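Local coordinates for sigma regulatory family protein-PP2C phosphatase (Chlamydia trachomatis serovar L2, PDB 6MAB) that forms the periplasmic sensor domain of a membrane-bound regulator with presumed phosphatase activity, and probably links the sensing of TCA cycle intermediates to regulation of that metabolism, at residues 37-42 and 130-135; 62-67 and 73-78. One frame throughout, in Å; residues are numbered along the deposited sequence.

Contact 1. Residues 37-42 and 130-135; sequences DILALF and LQTNIF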
# COMPACT_ATOMS: atom_id res chain seq x y z
N ASP A 37 -3.94 -14.01 -10.73
CA ASP A 37 -2.84 -14.83 -11.21
C ASP A 37 -2.21 -15.64 -10.08
O ASP A 37 -1.82 -16.79 -10.28
CB ASP A 37 -1.77 -13.97 -11.91
CG ASP A 37 -2.21 -13.47 -13.27
OD1 ASP A 37 -3.16 -14.04 -13.83
OD2 ASP A 37 -1.58 -12.51 -13.78
N ILE A 38 -2.11 -15.04 -8.88
CA ILE A 38 -1.57 -15.74 -7.73
C ILE A 38 -2.48 -16.89 -7.31
O ILE A 38 -2.00 -18.00 -7.03
CB ILE A 38 -1.32 -14.75 -6.58
CG1 ILE A 38 -0.20 -13.79 -6.97
CG2 ILE A 38 -0.95 -15.49 -5.31
CD1 ILE A 38 -0.10 -12.60 -6.06
N LEU A 39 -3.80 -16.66 -7.27
CA LEU A 39 -4.72 -17.74 -6.91
C LEU A 39 -4.67 -18.85 -7.95
O LEU A 39 -4.65 -20.05 -7.62
CB LEU A 39 -6.15 -17.21 -6.76
CG LEU A 39 -7.26 -18.25 -6.49
CD1 LEU A 39 -7.04 -18.92 -5.15
CD2 LEU A 39 -8.64 -17.62 -6.52
N ALA A 40 -4.63 -18.47 -9.22
CA ALA A 40 -4.58 -19.47 -10.28
C ALA A 40 -3.32 -20.32 -10.19
O ALA A 40 -3.36 -21.53 -10.43
CB ALA A 40 -4.67 -18.79 -11.64
N LEU A 41 -2.18 -19.68 -9.89
CA LEU A 41 -0.92 -20.41 -9.75
C LEU A 41 -1.00 -21.36 -8.56
O LEU A 41 -0.69 -22.55 -8.68
CB LEU A 41 0.25 -19.44 -9.55
CG LEU A 41 1.63 -20.06 -9.29
CD1 LEU A 41 2.02 -20.98 -10.46
CD2 LEU A 41 2.68 -18.96 -9.06
N PHE A 42 -1.44 -20.84 -7.42
CA PHE A 42 -1.54 -21.64 -6.22
C PHE A 42 -2.45 -22.84 -6.44
O PHE A 42 -2.13 -23.95 -6.01
CB PHE A 42 -2.05 -20.78 -5.06
CG PHE A 42 -2.06 -21.49 -3.75
CD1 PHE A 42 -0.91 -21.50 -2.98
CD2 PHE A 42 -3.18 -22.16 -3.31
CE1 PHE A 42 -0.89 -22.17 -1.77
CE2 PHE A 42 -3.15 -22.84 -2.11
CZ PHE A 42 -2.01 -22.83 -1.34
N LEU A 130 -2.07 -8.84 -0.29
CA LEU A 130 -3.11 -9.33 -1.19
C LEU A 130 -3.94 -10.38 -0.46
O LEU A 130 -3.38 -11.31 0.13
CB LEU A 130 -2.51 -9.91 -2.45
CG LEU A 130 -2.26 -8.89 -3.56
CD1 LEU A 130 -1.27 -7.81 -3.13
CD2 LEU A 130 -1.78 -9.57 -4.83
N GLN A 131 -5.25 -10.20 -0.46
CA GLN A 131 -6.19 -11.13 0.14
C GLN A 131 -7.23 -11.50 -0.89
O GLN A 131 -7.81 -10.61 -1.51
CB GLN A 131 -6.82 -10.50 1.38
CG GLN A 131 -5.76 -10.13 2.39
CD GLN A 131 -6.31 -9.50 3.67
OE1 GLN A 131 -7.51 -9.55 3.96
NE2 GLN A 131 -5.40 -8.94 4.46
N THR A 132 -7.42 -12.80 -1.07
CA THR A 132 -8.35 -13.33 -2.07
C THR A 132 -9.26 -14.37 -1.45
O THR A 132 -8.79 -15.32 -0.81
CB THR A 132 -7.56 -13.91 -3.23
OG1 THR A 132 -6.73 -12.89 -3.78
CG2 THR A 132 -8.50 -14.48 -4.30
N ASN A 133 -10.57 -14.21 -1.65
CA ASN A 133 -11.53 -15.13 -1.06
C ASN A 133 -11.50 -16.48 -1.78
O ASN A 133 -11.39 -16.56 -3.01
CB ASN A 133 -12.95 -14.54 -1.10
CG ASN A 133 -13.26 -13.70 0.09
OD1 ASN A 133 -12.82 -14.00 1.21
ND2 ASN A 133 -14.03 -12.65 -0.12
N ILE A 134 -11.55 -17.55 -0.98
CA ILE A 134 -11.65 -18.91 -1.48
C ILE A 134 -13.12 -19.29 -1.32
O ILE A 134 -13.61 -19.54 -0.22
CB ILE A 134 -10.71 -19.85 -0.71
CG1 ILE A 134 -9.25 -19.42 -0.96
CG2 ILE A 134 -10.94 -21.30 -1.14
CD1 ILE A 134 -8.26 -20.03 0.02
N PHE A 135 -13.83 -19.27 -2.44
CA PHE A 135 -15.27 -19.50 -2.49
C PHE A 135 -15.55 -20.97 -2.74
O PHE A 135 -14.96 -21.58 -3.65
CB PHE A 135 -15.93 -18.68 -3.60
CG PHE A 135 -15.92 -17.19 -3.37
CD1 PHE A 135 -16.67 -16.62 -2.36
CD2 PHE A 135 -15.17 -16.36 -4.17
CE1 PHE A 135 -16.67 -15.26 -2.16
CE2 PHE A 135 -15.15 -14.98 -3.96
CZ PHE A 135 -15.93 -14.43 -2.97

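Contact 2. Residues 62-67 and 73-78; sequences KEMEKI and KEISLV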
# COMPACT_ATOMS: atom_id res chain seq x y z
N LYS A 62 5.21 -27.02 4.38
CA LYS A 62 6.57 -27.30 3.93
C LYS A 62 6.66 -27.28 2.41
O LYS A 62 7.65 -26.81 1.84
CB LYS A 62 7.06 -28.63 4.49
CG LYS A 62 7.56 -28.51 5.91
N GLU A 63 5.63 -27.79 1.73
CA GLU A 63 5.63 -27.70 0.27
C GLU A 63 5.50 -26.26 -0.20
O GLU A 63 6.13 -25.86 -1.19
CB GLU A 63 4.51 -28.56 -0.31
N MET A 64 4.68 -25.46 0.48
CA MET A 64 4.54 -24.06 0.11
C MET A 64 5.84 -23.30 0.34
O MET A 64 6.22 -22.44 -0.46
CB MET A 64 3.40 -23.41 0.90
CG MET A 64 2.01 -23.97 0.50
SD MET A 64 0.67 -23.60 1.65
CE MET A 64 0.63 -21.81 1.65
N GLU A 65 6.53 -23.62 1.42
CA GLU A 65 7.83 -23.00 1.69
C GLU A 65 8.84 -23.28 0.58
O GLU A 65 9.56 -22.37 0.14
CB GLU A 65 8.35 -23.51 3.03
CG GLU A 65 9.69 -22.95 3.42
CD GLU A 65 10.26 -23.66 4.61
OE1 GLU A 65 10.26 -24.92 4.62
OE2 GLU A 65 10.69 -22.97 5.56
N LYS A 66 8.96 -24.54 0.16
CA LYS A 66 9.96 -24.88 -0.86
C LYS A 66 9.74 -24.09 -2.14
O LYS A 66 10.70 -23.65 -2.79
CB LYS A 66 9.94 -26.39 -1.15
CG LYS A 66 10.73 -27.23 -0.17
N ILE A 67 8.48 -23.90 -2.52
CA ILE A 67 8.16 -23.23 -3.78
C ILE A 67 8.28 -21.72 -3.65
O ILE A 67 8.85 -21.05 -4.52
CB ILE A 67 6.75 -23.64 -4.25
CG1 ILE A 67 6.70 -25.14 -4.54
CG2 ILE A 67 6.34 -22.80 -5.47
CD1 ILE A 67 5.30 -25.67 -4.76
N LYS A 73 7.26 -12.91 0.83
CA LYS A 73 7.53 -12.93 2.26
C LYS A 73 6.63 -13.94 2.95
O LYS A 73 7.05 -14.60 3.90
CB LYS A 73 7.35 -11.54 2.86
CG LYS A 73 7.51 -11.52 4.39
CD LYS A 73 7.35 -10.12 4.97
CE LYS A 73 7.58 -10.13 6.48
NZ LYS A 73 9.02 -9.95 6.77
N GLU A 74 5.40 -14.09 2.46
CA GLU A 74 4.45 -15.04 3.03
C GLU A 74 3.38 -15.34 2.00
O GLU A 74 2.84 -14.42 1.38
CB GLU A 74 3.78 -14.46 4.29
CG GLU A 74 2.73 -15.38 4.93
CD GLU A 74 2.16 -14.81 6.23
OE1 GLU A 74 2.89 -14.05 6.89
OE2 GLU A 74 0.99 -15.10 6.59
N ILE A 75 3.07 -16.62 1.84
CA ILE A 75 1.80 -17.00 1.25
C ILE A 75 1.11 -17.97 2.21
O ILE A 75 1.72 -18.96 2.64
CB ILE A 75 1.98 -17.61 -0.15
CG1 ILE A 75 0.64 -18.08 -0.67
CG2 ILE A 75 2.95 -18.76 -0.12
CD1 ILE A 75 0.65 -18.30 -2.16
N SER A 76 -0.14 -17.66 2.58
CA SER A 76 -0.87 -18.41 3.60
C SER A 76 -2.30 -18.72 3.16
O SER A 76 -2.97 -17.88 2.57
CB SER A 76 -0.94 -17.62 4.92
OG SER A 76 0.35 -17.48 5.49
N LEU A 77 -2.74 -19.93 3.49
CA LEU A 77 -4.14 -20.31 3.43
C LEU A 77 -4.73 -20.09 4.81
O LEU A 77 -4.29 -20.72 5.79
CB LEU A 77 -4.31 -21.76 3.03
CG LEU A 77 -4.11 -22.23 1.61
CD1 LEU A 77 -4.38 -23.74 1.61
CD2 LEU A 77 -5.07 -21.48 0.68
N VAL A 78 -5.74 -19.23 4.87
CA VAL A 78 -6.35 -18.80 6.12
C VAL A 78 -7.77 -19.32 6.13
O VAL A 78 -8.60 -18.91 5.32
CB VAL A 78 -6.31 -17.27 6.26
CG1 VAL A 78 -6.79 -16.84 7.68
CG2 VAL A 78 -4.90 -16.77 6.00

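Contact 1. Residues 37-42 and 130-135
Ile38 and Leu39, neighbours on helix 35-45, each rest on one residue of strand 126-135, where a helix packs against an antiparallel sheet with the 2-1-5-4-3 strand order of PAS-like sensor domains, the Cache family among them. Both helix residues are partly exposed, whereas the strand residues they meet, Leu130 and Thr132, are buried. Ile38 reaches toward the sheet through its longer branch, and its CD1 meets CD2 of Leu130 at 3.7 Å, the two side chains crossing nearly at right angles. Ala115 and Thr148 of the flanking strands lie beside Leu130, while Tyr72 adjoins Ile38. In the second pair, CG of Leu39 lies anti to the backbone N (chi1 175°), which extends the side chain outward from the helix and sets CD2 3.8 Å from CG2 of Thr132, a residue that also packs on Phe113. Here the backbones also come nearest, with 7.5 Å between CA of Leu39 and CA of Thr132. Past these two pairs the fit is looser: CG1 of Ile134 stays 4.8 Å from CD1 of Leu39, and Ala40 and Leu41, next along the same turn, belong to the exposed side of the helix. With only 166 Å² buried in total, the helix touches this strand lightly, entirely through hydrocarbon groups. Thr132 nevertheless has a polar side to it. Its chi1 of -59° divides the two branches, turning CG2 to Leu39 while OG1 takes a hydrogen bond partner in ND2 of Asn35, at the start of the same helix.

Contact 2. Residues 62-67 and 73-78
The hydrophobic layer between helix 58-68 and the first strand of the PAS-like sheet is bridged here by a single long side chain, that of Met64, whose terminal methyl is set against the backbone from Ile75 to Leu77. The helix and the strand run nearly antiparallel, at 153°, a reversal made over the few residues 69-73 between them, and their axes approach to 9.5 Å. Met64 spans this gap. From the helix its chain runs out almost straight to the sulfur and then bends at chi3 (60°), which brings the methyl CE down onto the strand. CE sits 3.2 Å from the carbonyl O of Ile75, a close methyl-to-carbonyl contact, and 4.2 Å from CG2 of the same residue. Along the strand it also comes within 4.2 Å of CA of Ser76 and 4.3 Å of N of Leu77, whose side chain stays farther off (CG, 4.8 Å from CE). The polar side chains of the strand use the other face of the sheet. There Ser76 OG donates to OE2 of Glu74 over 2.7 Å, meeting the carboxylate on its anti side and 23° out of its plane. Tyr101 OH bonds to the same oxygen and Arg93 forms a salt bridge with OE1, so several partners fix the rotation of this buried acid and would be expected to favour its charged form. A classic beta bulge, Lys73 and Glu74 facing Leu149, begins the strand. Strands 86-91 and 142-151 flank it, with Ala90 beside Met64, and Phe46, just beyond helix 35-45, borders the methionine.

Contacts 1 and 2 cover the same face of one sheet, their centres 13 Å apart, with strand 142-151 lying between strands 74-80 and 126-135. Phe42 joins them: from helix 35-45 its ring sends CE2 to within 3.6 Å of Leu77 CD2, CD1 to 3.7 Å from Ile75 CD1, and CE1 to 3.8 Å from Met64 CE. Over the middle strand, Ile134 CD1 and Leu77 CD2 also touch at 3.6 Å. The two successive helices and the sheet therefore share one continuous apolar core. The polar side chains of Glu74, Ser76, Gln131 and Asn133 lie on the opposite face of the sheet.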